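Long-range contacts in multifunctional non-homologous end joining DNA repair protein LigD (Mycobacterium tuberculosis, PDB 2IRU), which probably works with Ku in non-homologous end joining to repair DNA double-strand breaks, its polymerase domain being the part described here: residues A109-V113 with S245-R249; K19-P23 with W57-D62; R81-A85 with Q117-V121; P133-L137 with P189-A195. All coordinates share one frame; numbering follows the deposited sequence.

Contact 1 of 4, residues A109-V113 with S245-R249; sequences AALEV and SLRGR
Carboxylate oxygen OE2 of Glu-112 is gripped by a charged side chain, the backbone of 245-249 and a water. Arg-247 NE donates to Glu-112 OE2 in a salt bridge of 2.9 Å; Gly-248 N donates a nearly straight hydrogen bond (172°), also 2.9 Å, to the same Glu-112 OE2. They come from opposite faces of the carboxylate: NE well above its plane, the glycine N-H on the anti side, closer to it. Glu-112 belongs to a classic beta bulge, in which it and Leu-111 both face Lys-55. Lys-55, His-114 and Arg-247 are probable substrate-binding residues of the polymerase, so the contact probably helps shape that pocket.

OE2 lies in the plane of the guanidinium, at its edge, while the two charged planes stand 69° apart. His-114 NE2 bonds to the other oxygen, OE1, and Ser-175 O receives Arg-247 NH1, so both groups are held twice. Water 2 donates to OE2 and to Gly-248 O.

Ser-245 has OG anti to its own nitrogen (chi1 -177°), which carries the hydroxyl to strand 112-115. Ser-245 OG accepts from Val-113 N at 2.9 Å and donates to Leu-246 O at 2.8 Å, meeting a lone pair in the carbonyl plane.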
loop_
_atom_site.group_PDB
_atom_site.type_symbol
_atom_site.label_atom_id
_atom_site.label_comp_id
_atom_site.label_asym_id
_atom_site.label_seq_id
_atom_site.Cartn_x
_atom_site.Cartn_y
_atom_site.Cartn_z
ATOM N N ALA A 109 8.409 5.539 14.320
ATOM C CA ALA A 109 9.267 4.598 13.544
ATOM C C ALA A 109 8.385 3.553 12.822
ATOM O O ALA A 109 8.795 2.406 12.565
ATOM C CB ALA A 109 10.330 3.922 14.447
ATOM N N ALA A 110 7.149 3.960 12.519
ATOM C CA ALA A 110 6.244 3.108 11.699
ATOM C C ALA A 110 6.678 3.328 10.240
ATOM O O ALA A 110 6.072 4.149 9.492
ATOM C CB ALA A 110 4.757 3.472 11.924
ATOM N N LEU A 111 7.763 2.641 9.846
ATOM C CA LEU A 111 8.294 2.828 8.478
ATOM C C LEU A 111 7.218 2.488 7.478
ATOM O O LEU A 111 7.106 3.140 6.428
ATOM C CB LEU A 111 9.545 1.938 8.249
ATOM C CG LEU A 111 10.655 2.175 9.277
ATOM C CD1 LEU A 111 11.862 1.269 8.929
ATOM C CD2 LEU A 111 11.040 3.701 9.369
ATOM N N GLU A 112 6.427 1.470 7.802
ATOM C CA GLU A 112 5.378 0.979 6.877
ATOM C C GLU A 112 3.971 1.323 7.330
ATOM O O GLU A 112 3.616 1.149 8.517
ATOM C CB GLU A 112 5.499 -0.524 6.694
ATOM C CG GLU A 112 6.819 -0.887 5.996
ATOM C CD GLU A 112 6.915 -2.343 5.556
ATOM O OE1 GLU A 112 6.042 -3.144 5.925
ATOM O OE2 GLU A 112 7.931 -2.694 4.894
ATOM N N VAL A 113 3.196 1.832 6.378
ATOM C CA VAL A 113 1.728 1.995 6.550
ATOM C C VAL A 113 1.035 1.023 5.579
ATOM O O VAL A 113 1.339 1.042 4.387
ATOM C CB VAL A 113 1.303 3.448 6.260
ATOM C CG1 VAL A 113 -0.220 3.646 6.387
ATOM C CG2 VAL A 113 2.085 4.381 7.182
ATOM N N SER A 245 4.315 4.630 0.973
ATOM C CA SER A 245 4.947 4.130 2.218
ATOM C C SER A 245 6.394 3.739 1.966
ATOM O O SER A 245 6.730 3.143 0.914
ATOM C CB SER A 245 4.211 2.887 2.754
ATOM O OG SER A 245 4.794 2.450 4.002
ATOM N N LEU A 246 7.238 4.016 2.952
ATOM C CA LEU A 246 8.588 3.446 2.995
ATOM C C LEU A 246 8.429 1.944 3.230
ATOM O O LEU A 246 7.352 1.477 3.691
ATOM C CB LEU A 246 9.385 4.048 4.175
ATOM C CG LEU A 246 9.849 5.491 3.992
ATOM C CD1 LEU A 246 10.315 6.094 5.297
ATOM C CD2 LEU A 246 11.004 5.552 3.016
ATOM N N ARG A 247 9.521 1.238 2.972
ATOM C CA ARG A 247 9.635 -0.179 3.298
ATOM C C ARG A 247 10.728 -0.379 4.332
ATOM O O ARG A 247 11.807 0.262 4.283
ATOM C CB ARG A 247 9.975 -1.002 2.047
ATOM C CG ARG A 247 8.966 -0.869 0.884
ATOM C CD ARG A 247 7.518 -1.096 1.324
ATOM N NE ARG A 247 7.316 -2.332 2.050
ATOM C CZ ARG A 247 6.866 -3.457 1.506
ATOM N NH1 ARG A 247 6.534 -3.503 0.215
ATOM N NH2 ARG A 247 6.682 -4.528 2.271
ATOM N N GLY A 248 10.483 -1.322 5.236
ATOM C CA GLY A 248 11.479 -1.656 6.274
ATOM C C GLY A 248 12.393 -2.723 5.718
ATOM O O GLY A 248 12.227 -3.928 5.972
ATOM N N ARG A 249 13.288 -2.277 4.866
ATOM C CA ARG A 249 14.194 -3.150 4.123
ATOM C C ARG A 249 15.569 -2.545 4.276
ATOM O O ARG A 249 15.732 -1.466 4.871
ATOM C CB ARG A 249 13.784 -3.204 2.646
ATOM C CG ARG A 249 12.536 -4.047 2.386
ATOM C CD ARG A 249 12.312 -4.296 0.923
ATOM N NE ARG A 249 13.338 -5.139 0.288
ATOM C CZ ARG A 249 13.376 -6.474 0.340
ATOM N NH1 ARG A 249 12.465 -7.161 1.024
ATOM N NH2 ARG A 249 14.344 -7.133 -0.289
HETATM O O HOH W 1 6.136 -5.618 5.137
HETATM O O HOH W 2 9.381 -4.896 5.034
#

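Contact 2 of 4, residues K19-P23 with W57-D62; sequences KVLYP and WPNGVD
Two bends near the end of Lys-19, at chi3 (-76°) and chi4 (-68°), curl an otherwise extended chain back toward Asn-59. They bring NZ of Lys-19 to 3.0 Å from OD1 of Asn-59, and the ammonium meets the amide oxygen nearly head-on, close to the direction of its C=O bond. The methylenes before it run past the same loop, with CD of Lys-19 3.7 Å from the carbonyl O of Pro-58.

Deeper in, the backbone supplies the second polar link: Val-61 N donates to Leu-21 O over 2.8 Å. Here the two chains come very close, the CA atoms of Leu-21 and Gly-60 being 3.7 Å apart, and glycine has no side chain to intervene. CD2 of Leu-21 settles against the backbone of Gly-60.

The two methyls of Val-61 divide the apolar work. CG1 lies over a face of the Tyr-22 ring in a CH-pi contact, 28° off the ring normal, and also approaches the rim of one face of the Trp-57 indole. CG2 touches CD of Pro-23 at 3.8 Å. At the exposed end, Pro-23 and Asp-62 run alongside one another, oppositely directed, CG of Pro-23 lying beside OD2 of Asp-62. The phenol of Tyr-22 is secured beyond this contact, by the carbonyl O of Arg-247.

A type I beta turn from Trp-57 to Gly-60, closed by Gly-60 N to Trp-57 O, thus docks on the N-terminal strand 20-22. Both segments include residues that probably contact target DNA in this polymerase domain.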
loop_
_atom_site.group_PDB
_atom_site.type_symbol
_atom_site.label_atom_id
_atom_site.label_comp_id
_atom_site.label_asym_id
_atom_site.label_seq_id
_atom_site.Cartn_x
_atom_site.Cartn_y
_atom_site.Cartn_z
ATOM N N LYS A 19 18.657 9.540 15.181
ATOM C CA LYS A 19 18.681 8.056 15.205
ATOM C C LYS A 19 18.709 7.456 13.776
ATOM O O LYS A 19 17.882 7.774 12.959
ATOM C CB LYS A 19 17.521 7.482 16.032
ATOM C CG LYS A 19 17.709 5.974 16.333
ATOM C CD LYS A 19 16.463 5.238 16.967
ATOM C CE LYS A 19 16.280 5.540 18.410
ATOM N NZ LYS A 19 17.369 4.970 19.241
ATOM N N VAL A 20 19.720 6.607 13.501
ATOM C CA VAL A 20 19.730 5.925 12.204
ATOM C C VAL A 20 18.766 4.749 12.211
ATOM O O VAL A 20 18.875 3.833 13.071
ATOM C CB VAL A 20 21.160 5.459 11.802
ATOM C CG1 VAL A 20 21.086 4.587 10.586
ATOM C CG2 VAL A 20 22.071 6.686 11.527
ATOM N N LEU A 21 17.838 4.774 11.254
ATOM C CA LEU A 21 16.889 3.656 11.112
ATOM C C LEU A 21 17.243 2.673 9.976
ATOM O O LEU A 21 16.745 1.544 9.961
ATOM C CB LEU A 21 15.474 4.180 10.954
ATOM C CG LEU A 21 14.910 5.047 12.099
ATOM C CD1 LEU A 21 13.486 5.446 11.761
ATOM C CD2 LEU A 21 14.886 4.303 13.388
ATOM N N TYR A 22 18.101 3.110 9.051
ATOM C CA TYR A 22 18.623 2.241 7.982
ATOM C C TYR A 22 20.174 2.262 8.007
ATOM O O TYR A 22 20.788 3.127 7.375
ATOM C CB TYR A 22 18.152 2.785 6.623
ATOM C CG TYR A 22 16.663 2.670 6.378
ATOM C CD1 TYR A 22 16.147 1.592 5.655
ATOM C CD2 TYR A 22 15.776 3.666 6.863
ATOM C CE1 TYR A 22 14.758 1.482 5.386
ATOM C CE2 TYR A 22 14.394 3.594 6.592
ATOM C CZ TYR A 22 13.902 2.485 5.887
ATOM O OH TYR A 22 12.552 2.429 5.644
ATOM N N PRO A 23 20.805 1.323 8.739
ATOM C CA PRO A 23 22.275 1.386 8.878
ATOM C C PRO A 23 23.035 1.344 7.543
ATOM O O PRO A 23 24.133 1.921 7.437
ATOM C CB PRO A 23 22.630 0.146 9.723
ATOM C CG PRO A 23 21.372 -0.171 10.523
ATOM C CD PRO A 23 20.194 0.257 9.566
ATOM N N TRP A 57 9.740 -0.276 13.388
ATOM C CA TRP A 57 11.113 -0.678 13.706
ATOM C C TRP A 57 11.738 0.349 14.700
ATOM O O TRP A 57 12.501 1.216 14.273
ATOM C CB TRP A 57 11.955 -0.697 12.416
ATOM C CG TRP A 57 11.713 -1.871 11.499
ATOM C CD1 TRP A 57 12.531 -2.979 11.381
ATOM C CD2 TRP A 57 10.654 -2.052 10.535
ATOM N NE1 TRP A 57 12.031 -3.844 10.425
ATOM C CE2 TRP A 57 10.884 -3.304 9.897
ATOM C CE3 TRP A 57 9.532 -1.298 10.165
ATOM C CZ2 TRP A 57 10.046 -3.804 8.893
ATOM C CZ3 TRP A 57 8.688 -1.788 9.174
ATOM C CH2 TRP A 57 8.945 -3.046 8.548
ATOM N N PRO A 58 11.433 0.253 16.025
ATOM C CA PRO A 58 11.866 1.272 17.019
ATOM C C PRO A 58 13.373 1.544 16.968
ATOM O O PRO A 58 13.776 2.680 17.190
ATOM C CB PRO A 58 11.508 0.649 18.395
ATOM C CG PRO A 58 10.346 -0.264 18.089
ATOM C CD PRO A 58 10.638 -0.822 16.659
ATOM N N ASN A 59 14.193 0.544 16.638
ATOM C CA ASN A 59 15.642 0.817 16.544
ATOM C C ASN A 59 16.198 0.529 15.132
ATOM O O ASN A 59 17.422 0.326 14.950
ATOM C CB ASN A 59 16.461 0.105 17.622
ATOM C CG ASN A 59 16.486 0.875 18.934
ATOM O OD1 ASN A 59 16.481 2.129 18.936
ATOM N ND2 ASN A 59 16.461 0.147 20.048
ATOM N N GLY A 60 15.307 0.569 14.129
ATOM C CA GLY A 60 15.746 0.514 12.723
ATOM C C GLY A 60 15.744 -0.905 12.188
ATOM O O GLY A 60 15.399 -1.884 12.903
ATOM N N VAL A 61 16.097 -1.025 10.917
ATOM C CA VAL A 61 15.816 -2.262 10.181
ATOM C C VAL A 61 16.741 -3.443 10.525
ATOM O O VAL A 61 16.509 -4.542 10.040
ATOM C CB VAL A 61 15.780 -2.043 8.646
ATOM C CG1 VAL A 61 14.691 -1.002 8.272
ATOM C CG2 VAL A 61 17.110 -1.574 8.188
ATOM N N ASP A 62 17.767 -3.210 11.336
ATOM C CA ASP A 62 18.643 -4.286 11.806
ATOM C C ASP A 62 18.256 -4.757 13.225
ATOM O O ASP A 62 18.922 -5.619 13.832
ATOM C CB ASP A 62 20.091 -3.815 11.708
ATOM C CG ASP A 62 20.631 -3.920 10.289
ATOM O OD1 ASP A 62 19.901 -4.441 9.407
ATOM O OD2 ASP A 62 21.807 -3.545 10.058
#

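Contact 3 of 4, residues R81-A85 with Q117-V121; sequences RATVA and QWRFV
Phe-120 sends its side chain toward Ala-82, CB leading to a ring that lies flat beneath the alanine methyl. The methyl is almost centred: CB of Ala-82 is 3.5 Å from the centroid of the Phe-120 ring and 9° off its normal, a CH-pi contact. It therefore touches every ring carbon, from CG outward. Farther along, the carbonyl O of Thr-83 lies 3.7 Å from CE1 of Phe-120, near the ring plane. At the tip, CZ of Phe-120 meets CG2 of Val-84 at 3.7 Å.

Such contacts pack the two-stranded hairpin of 80-84 and 91-95 against strand 118-122 of the large mixed sheet in the primase-polymerase domain. Strands 81-84 and 118-121 are not sheet partners: their axes pass 9.1 Å apart at 106°, and apolar side chains, with one backbone carbonyl, lie between them.

Trp-118 covers the opposite face in a T-shaped (edge-to-face) contact, its CZ3 3.7 Å above the centre of the Phe-120 ring; CG set between the backbone N and carbonyl carbon (chi1 57°) brings the indole there. The same edge receives CG2 of Val-84, 3.8 Å from CH2 of Trp-118, and Gly-236 O holds the indole NE1 by a hydrogen bond.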
loop_
_atom_site.group_PDB
_atom_site.type_symbol
_atom_site.label_atom_id
_atom_site.label_comp_id
_atom_site.label_asym_id
_atom_site.label_seq_id
_atom_site.Cartn_x
_atom_site.Cartn_y
_atom_site.Cartn_z
ATOM N N ARG A 81 -10.078 7.654 14.364
ATOM C CA ARG A 81 -10.063 6.218 14.573
ATOM C C ARG A 81 -11.439 5.629 14.327
ATOM O O ARG A 81 -12.474 6.312 14.422
ATOM C CB ARG A 81 -9.581 5.849 15.974
ATOM C CG ARG A 81 -10.532 6.349 17.079
ATOM C CD ARG A 81 -9.751 6.569 18.362
ATOM N NE ARG A 81 -8.876 7.745 18.286
ATOM C CZ ARG A 81 -7.831 7.958 19.093
ATOM N NH1 ARG A 81 -7.504 7.070 20.035
ATOM N NH2 ARG A 81 -7.078 9.044 18.937
ATOM N N ALA A 82 -11.443 4.332 14.037
ATOM C CA ALA A 82 -12.691 3.634 13.837
ATOM C C ALA A 82 -12.512 2.144 14.067
ATOM O O ALA A 82 -11.397 1.642 14.008
ATOM C CB ALA A 82 -13.274 3.933 12.466
ATOM N N THR A 83 -13.629 1.448 14.319
ATOM C CA THR A 83 -13.580 0.090 14.830
ATOM C C THR A 83 -14.023 -0.928 13.764
ATOM O O THR A 83 -15.010 -0.691 13.036
ATOM C CB THR A 83 -14.471 -0.012 16.090
ATOM O OG1 THR A 83 -14.074 1.005 17.021
ATOM C CG2 THR A 83 -14.360 -1.362 16.740
ATOM N N VAL A 84 -13.284 -2.028 13.672
ATOM C CA VAL A 84 -13.675 -3.176 12.828
ATOM C C VAL A 84 -13.970 -4.381 13.716
ATOM O O VAL A 84 -13.195 -4.701 14.626
ATOM C CB VAL A 84 -12.560 -3.545 11.830
ATOM C CG1 VAL A 84 -13.120 -4.484 10.740
ATOM C CG2 VAL A 84 -11.951 -2.285 11.227
ATOM N N ALA A 85 -15.091 -5.058 13.458
ATOM C CA ALA A 85 -15.485 -6.195 14.287
ATOM C C ALA A 85 -15.152 -7.498 13.580
ATOM O O ALA A 85 -15.924 -7.966 12.747
ATOM C CB ALA A 85 -16.976 -6.128 14.638
ATOM N N GLN A 117 -8.554 -2.191 0.931
ATOM C CA GLN A 117 -9.066 -1.563 -0.297
ATOM C C GLN A 117 -10.475 -0.993 -0.112
ATOM O O GLN A 117 -11.084 -0.519 -1.074
ATOM C CB GLN A 117 -9.025 -2.574 -1.484
ATOM C CG GLN A 117 -7.681 -3.285 -1.589
ATOM C CD GLN A 117 -6.486 -2.298 -1.515
ATOM O OE1 GLN A 117 -6.437 -1.311 -2.285
ATOM N NE2 GLN A 117 -5.539 -2.545 -0.571
ATOM N N TRP A 118 -10.952 -1.066 1.123
ATOM C CA TRP A 118 -12.221 -0.455 1.528
ATOM C C TRP A 118 -12.009 0.758 2.434
ATOM O O TRP A 118 -10.953 0.907 3.062
ATOM C CB TRP A 118 -13.151 -1.483 2.185
ATOM C CG TRP A 118 -12.552 -2.179 3.388
ATOM C CD1 TRP A 118 -11.920 -3.405 3.388
ATOM C CD2 TRP A 118 -12.559 -1.727 4.754
ATOM N NE1 TRP A 118 -11.538 -3.741 4.660
ATOM C CE2 TRP A 118 -11.925 -2.737 5.524
ATOM C CE3 TRP A 118 -13.052 -0.576 5.412
ATOM C CZ2 TRP A 118 -11.749 -2.625 6.912
ATOM C CZ3 TRP A 118 -12.865 -0.467 6.797
ATOM C CH2 TRP A 118 -12.198 -1.483 7.520
ATOM N N ARG A 119 -13.018 1.623 2.478
ATOM C CA ARG A 119 -13.048 2.739 3.441
ATOM C C ARG A 119 -14.191 2.628 4.442
ATOM O O ARG A 119 -15.264 2.064 4.136
ATOM C CB ARG A 119 -13.203 4.062 2.711
ATOM C CG ARG A 119 -12.021 4.441 1.853
ATOM C CD ARG A 119 -12.383 5.599 0.960
ATOM N NE ARG A 119 -12.526 6.842 1.694
ATOM C CZ ARG A 119 -11.913 7.967 1.339
ATOM N NH1 ARG A 119 -11.149 7.973 0.245
ATOM N NH2 ARG A 119 -12.066 9.073 2.052
ATOM N N PHE A 120 -13.957 3.143 5.641
ATOM C CA PHE A 120 -15.062 3.409 6.576
ATOM C C PHE A 120 -16.097 4.358 5.976
ATOM O O PHE A 120 -15.763 5.291 5.213
ATOM C CB PHE A 120 -14.513 4.015 7.859
ATOM C CG PHE A 120 -13.733 3.053 8.683
ATOM C CD1 PHE A 120 -14.373 2.087 9.448
ATOM C CD2 PHE A 120 -12.345 3.134 8.710
ATOM C CE1 PHE A 120 -13.643 1.182 10.211
ATOM C CE2 PHE A 120 -11.591 2.230 9.494
ATOM C CZ PHE A 120 -12.215 1.276 10.230
ATOM N N VAL A 121 -17.355 4.126 6.334
ATOM C CA VAL A 121 -18.419 5.008 5.890
ATOM C C VAL A 121 -19.252 5.387 7.099
ATOM O O VAL A 121 -19.525 4.536 7.947
ATOM C CB VAL A 121 -19.324 4.390 4.783
ATOM C CG1 VAL A 121 -18.525 4.065 3.533
ATOM C CG2 VAL A 121 -20.091 3.167 5.288
#

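Contact 4 of 4, residues P133-L137 with P189-A195; sequences PATRL and PVSSRGA
Pro-133 and Pro-189 lie side by side and point the same way, their CB atoms 4.0 Å apart, at one end of a short antiparallel bridge that leads straight into a helix N-cap. The bridge is the hydrogen-bonded pair Ala-134 with Val-190. Ala-134 N donates to Val-190 O at 2.8 Å, approaching nearly in line with the carbonyl although the bond is bent at the hydrogen (N-H...O 135°). CB of Pro-133 also comes to 3.4 Å from this Val-190 O, so a proline carbon packs against the same acceptor.

Strand 189-190 is thereby bridged to the long strand 129-143, and helix 192-209 starts directly after it. The side chains of Ala-134 and Val-190 emerge on the same face of the sheet, where the first helical turn is laid. CB of Ala-195 points toward 133-137 and is met by two groups: CB of Ala-134 at 3.7 Å and CD2 of Leu-137, also 3.7 Å from CB of Ala-195. In Leu-137, chi1 (-53°) sets CG anti to the carbonyl carbon, and the side branch CD2, rather than the anti CD1, makes this touch. Leu-186 of strand 180-186 touches both Ala-134 and Leu-137, continuing the apolar layer.

Ser-191 is the N-cap residue; its side chain, directed away from 133-137, caps the helix: OG of Ser-191 accepts from Gly-194 N at 2.9 Å.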
loop_
_atom_site.group_PDB
_atom_site.type_symbol
_atom_site.label_atom_id
_atom_site.label_comp_id
_atom_site.label_asym_id
_atom_site.label_seq_id
_atom_site.Cartn_x
_atom_site.Cartn_y
_atom_site.Cartn_z
ATOM N N PRO A 133 -17.890 -0.533 1.373
ATOM C CA PRO A 133 -17.489 -1.286 0.189
ATOM C C PRO A 133 -16.024 -1.077 -0.217
ATOM O O PRO A 133 -15.351 -0.113 0.210
ATOM C CB PRO A 133 -18.423 -0.728 -0.897
ATOM C CG PRO A 133 -19.545 -0.119 -0.156
ATOM C CD PRO A 133 -18.891 0.486 1.036
ATOM N N ALA A 134 -15.524 -2.005 -1.029
ATOM C CA ALA A 134 -14.249 -1.800 -1.674
ATOM C C ALA A 134 -14.376 -0.624 -2.639
ATOM O O ALA A 134 -15.380 -0.507 -3.361
ATOM C CB ALA A 134 -13.812 -3.077 -2.410
ATOM N N THR A 135 -13.370 0.255 -2.649
ATOM C CA THR A 135 -13.374 1.398 -3.563
ATOM C C THR A 135 -12.489 1.153 -4.788
ATOM O O THR A 135 -12.611 1.846 -5.803
ATOM C CB THR A 135 -12.883 2.693 -2.888
ATOM O OG1 THR A 135 -11.499 2.585 -2.594
ATOM C CG2 THR A 135 -13.714 3.026 -1.600
ATOM N N ARG A 136 -11.597 0.176 -4.673
ATOM C CA ARG A 136 -10.608 -0.143 -5.733
ATOM C C ARG A 136 -10.222 -1.593 -5.587
ATOM O O ARG A 136 -10.426 -2.180 -4.510
ATOM C CB ARG A 136 -9.367 0.758 -5.546
ATOM C CG ARG A 136 -8.588 0.518 -4.256
ATOM C CD ARG A 136 -7.660 1.689 -3.926
ATOM N NE ARG A 136 -6.817 1.344 -2.782
ATOM C CZ ARG A 136 -6.223 2.207 -1.953
ATOM N NH1 ARG A 136 -6.378 3.525 -2.101
ATOM N NH2 ARG A 136 -5.479 1.731 -0.951
ATOM N N LEU A 137 -9.694 -2.191 -6.667
ATOM C CA LEU A 137 -9.050 -3.505 -6.583
ATOM C C LEU A 137 -7.528 -3.369 -6.462
ATOM O O LEU A 137 -6.922 -2.421 -6.973
ATOM C CB LEU A 137 -9.347 -4.360 -7.838
ATOM C CG LEU A 137 -10.779 -4.601 -8.316
ATOM C CD1 LEU A 137 -10.769 -5.457 -9.603
ATOM C CD2 LEU A 137 -11.592 -5.263 -7.233
ATOM N N PRO A 189 -19.649 0.642 -6.476
ATOM C CA PRO A 189 -19.247 0.039 -5.214
ATOM C C PRO A 189 -19.591 -1.445 -5.143
ATOM O O PRO A 189 -20.650 -1.878 -5.640
ATOM C CB PRO A 189 -20.028 0.841 -4.160
ATOM C CG PRO A 189 -21.147 1.513 -4.890
ATOM C CD PRO A 189 -20.648 1.719 -6.296
ATOM N N VAL A 190 -18.692 -2.215 -4.538
ATOM C CA VAL A 190 -18.941 -3.635 -4.344
ATOM C C VAL A 190 -18.346 -4.048 -2.992
ATOM O O VAL A 190 -17.343 -3.464 -2.558
ATOM C CB VAL A 190 -18.394 -4.467 -5.567
ATOM C CG1 VAL A 190 -16.914 -4.741 -5.451
ATOM C CG2 VAL A 190 -19.176 -5.752 -5.776
ATOM N N SER A 191 -18.961 -5.033 -2.324
ATOM C CA SER A 191 -18.388 -5.556 -1.069
ATOM C C SER A 191 -16.980 -6.082 -1.315
ATOM O O SER A 191 -16.620 -6.437 -2.464
ATOM C CB SER A 191 -19.250 -6.680 -0.493
ATOM O OG SER A 191 -19.141 -7.836 -1.306
ATOM N N SER A 192 -16.184 -6.168 -0.250
ATOM C CA SER A 192 -14.843 -6.746 -0.380
ATOM C C SER A 192 -14.938 -8.200 -0.870
ATOM O O SER A 192 -14.162 -8.601 -1.746
ATOM C CB SER A 192 -14.064 -6.643 0.934
ATOM O OG SER A 192 -13.750 -5.289 1.204
ATOM N N ARG A 193 -15.913 -8.963 -0.346
ATOM C CA ARG A 193 -16.154 -10.340 -0.824
ATOM C C ARG A 193 -16.390 -10.330 -2.341
ATOM O O ARG A 193 -15.833 -11.167 -3.074
ATOM C CB ARG A 193 -17.305 -11.016 -0.049
ATOM C CG ARG A 193 -16.913 -11.382 1.413
ATOM C CD ARG A 193 -18.034 -12.098 2.136
ATOM N NE ARG A 193 -19.257 -11.311 2.041
ATOM C CZ ARG A 193 -19.791 -10.607 3.038
ATOM N NH1 ARG A 193 -19.241 -10.606 4.244
ATOM N NH2 ARG A 193 -20.908 -9.931 2.824
ATOM N N GLY A 194 -17.176 -9.365 -2.814
ATOM C CA GLY A 194 -17.465 -9.211 -4.241
ATOM C C GLY A 194 -16.239 -8.840 -5.051
ATOM O O GLY A 194 -15.989 -9.423 -6.111
ATOM N N ALA A 195 -15.490 -7.850 -4.552
ATOM C CA ALA A 195 -14.208 -7.422 -5.145
ATOM C C ALA A 195 -13.229 -8.573 -5.272
ATOM O O ALA A 195 -12.536 -8.720 -6.303
ATOM C CB ALA A 195 -13.590 -6.278 -4.315
#

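From the N terminus, contact 2 closes first, bringing strand 20-22 to the loop before strand 66-68. Contact 3 opens only afterwards, in series with it, and packs the 80-84 hairpin on the mixed sheet. Before it closes, contact 1 has opened at 109-113, so these two cross in the sequence although their centres lie 21 Å apart. Contact 1 spans to 245-249, and contact 4 begins and ends within that span, on the other side of the chain's centre. Contacts 1 and 2 touch through the backbone atoms Ala-109 O and Trp-57 N, whereas contacts 3 and 4 join through neighbouring strands 118-122 and 129-143, with Gln-117 OE1 bonded to Arg-136 NE.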